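Local coordinates for protein titin heart isoform N2-B (Homo sapiens, PDB 2BK8) that probably serves as a structural module of the giant muscle protein titin, as one immunoglobulin-like domain of its M-band region, at residues A[28-36]-A[51-60]. Numbering follows the deposited sequence.
Sequences YDQSTQVTW and ITYEDGVAIL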
loop_
_atom_site.group_PDB
_atom_site.type_symbol
_atom_site.label_atom_id
_atom_site.label_comp_id
_atom_site.label_asym_id
_atom_site.label_seq_id
_atom_site.Cartn_x
_atom_site.Cartn_y
_atom_site.Cartn_z
ATOM N N TYR A 28 8.346 9.422 11.562
ATOM C CA TYR A 28 9.273 9.254 10.446
ATOM C C TYR A 28 10.522 10.144 10.599
ATOM O O TYR A 28 10.491 11.191 11.277
ATOM C CB TYR A 28 8.548 9.542 9.124
ATOM C CG TYR A 28 8.018 10.957 9.009
ATOM C CD1 TYR A 28 8.809 11.977 8.483
ATOM C CD2 TYR A 28 6.736 11.285 9.459
ATOM C CE1 TYR A 28 8.328 13.280 8.400
ATOM C CE2 TYR A 28 6.245 12.571 9.357
ATOM C CZ TYR A 28 7.033 13.565 8.835
ATOM O OH TYR A 28 6.558 14.858 8.748
ATOM N N ASP A 29 11.626 9.721 9.988
ATOM C CA ASP A 29 12.851 10.530 9.937
ATOM C C ASP A 29 13.653 10.279 8.643
ATOM O O ASP A 29 13.133 9.664 7.694
ATOM C CB ASP A 29 13.705 10.349 11.209
ATOM C CG ASP A 29 14.298 8.947 11.350
ATOM O OD1 ASP A 29 14.317 8.160 10.384
ATOM O OD2 ASP A 29 14.791 8.643 12.456
ATOM N N GLN A 30 14.903 10.751 8.615
ATOM C CA GLN A 30 15.750 10.646 7.423
ATOM C C GLN A 30 16.110 9.217 7.035
ATOM O O GLN A 30 16.555 8.991 5.909
ATOM C CB GLN A 30 17.026 11.520 7.529
ATOM C CG GLN A 30 18.072 11.084 8.576
ATOM C CD GLN A 30 19.083 10.049 8.058
ATOM O OE1 GLN A 30 19.596 10.156 6.942
ATOM N NE2 GLN A 30 19.379 9.053 8.884
ATOM N N SER A 31 15.944 8.262 7.951
ATOM C CA SER A 31 16.247 6.862 7.626
ATOM C C SER A 31 15.024 6.023 7.188
ATOM O O SER A 31 15.168 4.863 6.769
ATOM C CB SER A 31 17.022 6.184 8.775
ATOM O OG SER A 31 16.151 5.768 9.810
ATOM N N THR A 32 13.824 6.606 7.260
ATOM C CA THR A 32 12.592 5.893 6.927
ATOM C C THR A 32 12.546 5.461 5.447
ATOM O O THR A 32 12.742 6.299 4.567
ATOM C CB THR A 32 11.359 6.762 7.260
ATOM O OG1 THR A 32 11.424 7.162 8.636
ATOM C CG2 THR A 32 10.071 5.991 7.013
ATOM N N GLN A 33 12.311 4.165 5.195
ATOM C CA GLN A 33 12.124 3.582 3.839
ATOM C C GLN A 33 10.794 2.802 3.792
ATOM O O GLN A 33 10.493 2.034 4.701
ATOM C CB GLN A 33 13.291 2.648 3.438
ATOM C CG GLN A 33 13.070 1.903 2.082
ATOM C CD GLN A 33 14.136 0.857 1.763
ATOM O OE1 GLN A 33 14.179 -0.224 2.375
ATOM N NE2 GLN A 33 14.994 1.167 0.787
ATOM N N VAL A 34 10.026 2.959 2.710
ATOM C CA VAL A 34 8.698 2.322 2.607
ATOM C C VAL A 34 8.676 1.353 1.446
ATOM O O VAL A 34 9.196 1.679 0.372
ATOM C CB VAL A 34 7.596 3.379 2.341
ATOM C CG1 VAL A 34 6.210 2.710 2.093
ATOM C CG2 VAL A 34 7.540 4.372 3.475
ATOM N N THR A 35 8.143 0.151 1.682
ATOM C CA THR A 35 7.972 -0.842 0.601
ATOM C C THR A 35 6.544 -1.398 0.678
ATOM O O THR A 35 6.067 -1.786 1.757
ATOM C CB THR A 35 8.997 -2.023 0.731
ATOM O OG1 THR A 35 10.342 -1.514 0.821
ATOM C CG2 THR A 35 8.915 -2.979 -0.466
ATOM N N TRP A 36 5.865 -1.464 -0.470
ATOM C CA TRP A 36 4.518 -2.074 -0.531
ATOM C C TRP A 36 4.567 -3.516 -1.074
ATOM O O TRP A 36 5.463 -3.862 -1.857
ATOM C CB TRP A 36 3.588 -1.239 -1.413
ATOM C CG TRP A 36 3.237 0.124 -0.885
ATOM C CD1 TRP A 36 4.007 1.249 -0.941
ATOM C CD2 TRP A 36 2.020 0.497 -0.209
ATOM N NE1 TRP A 36 3.335 2.308 -0.359
ATOM C CE2 TRP A 36 2.113 1.875 0.086
ATOM C CE3 TRP A 36 0.842 -0.199 0.138
ATOM C CZ2 TRP A 36 1.059 2.601 0.704
ATOM C CZ3 TRP A 36 -0.204 0.503 0.771
ATOM C CH2 TRP A 36 -0.073 1.911 1.067
ATOM N N ILE A 51 3.782 4.695 -7.071
ATOM C CA ILE A 51 4.137 4.641 -5.648
ATOM C C ILE A 51 4.977 5.854 -5.318
ATOM O O ILE A 51 5.978 6.151 -5.994
ATOM C CB ILE A 51 4.940 3.360 -5.297
ATOM C CG1 ILE A 51 4.131 2.093 -5.626
ATOM C CG2 ILE A 51 5.325 3.332 -3.797
ATOM C CD1 ILE A 51 4.963 0.791 -5.559
ATOM N N THR A 52 4.566 6.548 -4.252
ATOM C CA THR A 52 5.315 7.711 -3.774
ATOM C C THR A 52 5.440 7.688 -2.237
ATOM O O THR A 52 4.578 7.155 -1.533
ATOM C CB THR A 52 4.682 9.055 -4.230
ATOM O OG1 THR A 52 3.310 9.090 -3.813
ATOM C CG2 THR A 52 4.736 9.210 -5.782
ATOM N N TYR A 53 6.531 8.258 -1.739
ATOM C CA TYR A 53 6.676 8.504 -0.290
ATOM C C TYR A 53 7.402 9.812 -0.043
ATOM O O TYR A 53 8.506 10.005 -0.555
ATOM C CB TYR A 53 7.396 7.365 0.461
ATOM C CG TYR A 53 7.710 7.798 1.882
ATOM C CD1 TYR A 53 6.699 7.874 2.847
ATOM C CD2 TYR A 53 8.998 8.207 2.236
ATOM C CE1 TYR A 53 6.975 8.346 4.163
ATOM C CE2 TYR A 53 9.280 8.679 3.520
ATOM C CZ TYR A 53 8.263 8.748 4.478
ATOM O OH TYR A 53 8.565 9.204 5.748
ATOM N N GLU A 54 6.787 10.705 0.746
ATOM C CA GLU A 54 7.392 12.001 1.126
ATOM C C GLU A 54 6.774 12.474 2.434
ATOM O O GLU A 54 5.543 12.384 2.585
ATOM C CB GLU A 54 7.135 13.089 0.068
ATOM C CG GLU A 54 7.175 12.595 -1.373
ATOM C CD GLU A 54 7.150 13.689 -2.405
ATOM O OE1 GLU A 54 7.417 14.862 -2.047
ATOM O OE2 GLU A 54 6.900 13.370 -3.597
ATOM N N ASP A 55 7.609 12.964 3.367
ATOM C CA ASP A 55 7.139 13.712 4.527
ATOM C C ASP A 55 6.055 12.945 5.314
ATOM O O ASP A 55 5.024 13.517 5.691
ATOM C CB ASP A 55 6.646 15.089 4.060
ATOM C CG ASP A 55 6.398 16.066 5.195
ATOM O OD1 ASP A 55 7.121 16.070 6.217
ATOM O OD2 ASP A 55 5.480 16.890 5.051
ATOM N N GLY A 56 6.296 11.651 5.545
ATOM C CA GLY A 56 5.381 10.796 6.325
ATOM C C GLY A 56 4.101 10.319 5.683
ATOM O O GLY A 56 3.228 9.723 6.343
ATOM N N VAL A 57 3.945 10.614 4.402
ATOM C CA VAL A 57 2.782 10.102 3.650
ATOM C C VAL A 57 3.183 9.134 2.530
ATOM O O VAL A 57 3.842 9.529 1.536
ATOM C CB VAL A 57 1.913 11.266 3.115
ATOM C CG1 VAL A 57 0.602 10.744 2.468
ATOM C CG2 VAL A 57 1.594 12.263 4.249
ATOM N N ALA A 58 2.784 7.868 2.695
ATOM C CA ALA A 58 2.938 6.829 1.650
ATOM C C ALA A 58 1.657 6.629 0.835
ATOM O O ALA A 58 0.562 6.430 1.384
ATOM C CB ALA A 58 3.381 5.495 2.282
ATOM N N ILE A 59 1.791 6.633 -0.492
ATOM C CA ILE A 59 0.642 6.480 -1.388
ATOM C C ILE A 59 0.912 5.423 -2.470
ATOM O O ILE A 59 1.928 5.481 -3.185
ATOM C CB ILE A 59 0.218 7.843 -2.049
ATOM C CG1 ILE A 59 -0.044 8.931 -1.000
ATOM C CG2 ILE A 59 -0.952 7.641 -3.013
ATOM C CD1 ILE A 59 -0.416 10.319 -1.607
ATOM N N LEU A 60 0.030 4.433 -2.534
ATOM C CA LEU A 60 0.024 3.423 -3.591
ATOM C C LEU A 60 -1.208 3.582 -4.478
ATOM O O LEU A 60 -2.338 3.504 -4.020
ATOM C CB LEU A 60 0.068 1.980 -3.015
ATOM C CG LEU A 60 -0.222 0.868 -4.052
ATOM C CD1 LEU A 60 0.922 0.708 -5.081
ATOM C CD2 LEU A 60 -0.485 -0.478 -3.331
HETATM O O HOH W 1 10.984 10.365 5.998
HETATM O O HOH W 2 5.304 4.630 -0.479
#
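The hydroxyl of Y53 reaches the CB of Y28 and is gripped by two polar partners. Water 1 lies in the plane of the Y53 ring, 2.7 Å from OH. The same water donates to D29 O at 2.8 Å, so it bridges the two segments. The second grip is weak: G56 N donates to Y53 OH at 3.3 Å. CG lies anti to the backbone N (chi1 170°), which carries the Y53 ring against V34 CG2 and its hydroxyl to Y28 CB. V34 CG2 sits over one face of this ring, 3.9 Å from its centroid, while T32 CG2 comes near the hydroxyl end. Y28 lays its own ring on the turn at 54-57. G56 CA is 3.7 Å from the centroid of the Y28 ring, over the face, and G56 has no side chain to hold the ring off. At the tyrosine's far end, Y28 OH donates a weak bond to D55 OD1, 2.9 Å away, with ring and carboxylate planes 88° apart. The contact joins the two sheets of an immunoglobulin I-set sandwich. Strand 33-38 belongs to one sheet; the hairpin 49-54/57-62, closed by a type I' turn, belongs to the other. Strands 33-36 and 57-60 run nearly parallel, 23° apart. The buried indole of W36 extends from strand 33-36 into the space between the sheets, where it also touches C75 and Y21. L60 CB stands over the centre of the six-membered ring of W36, 3.6 Å from the centroid. I51 CG2 touches W36 CD1, and A58 O meets the ring edge near CZ2. W36 NE1 donates to water 2 at 3.0 Å, and this water donates to T52 O. A leucine in place of W36 would probably open a gap beside L60 and A58 and leave water 2 without its indole donor. V34 CG1 packs on A58 CB.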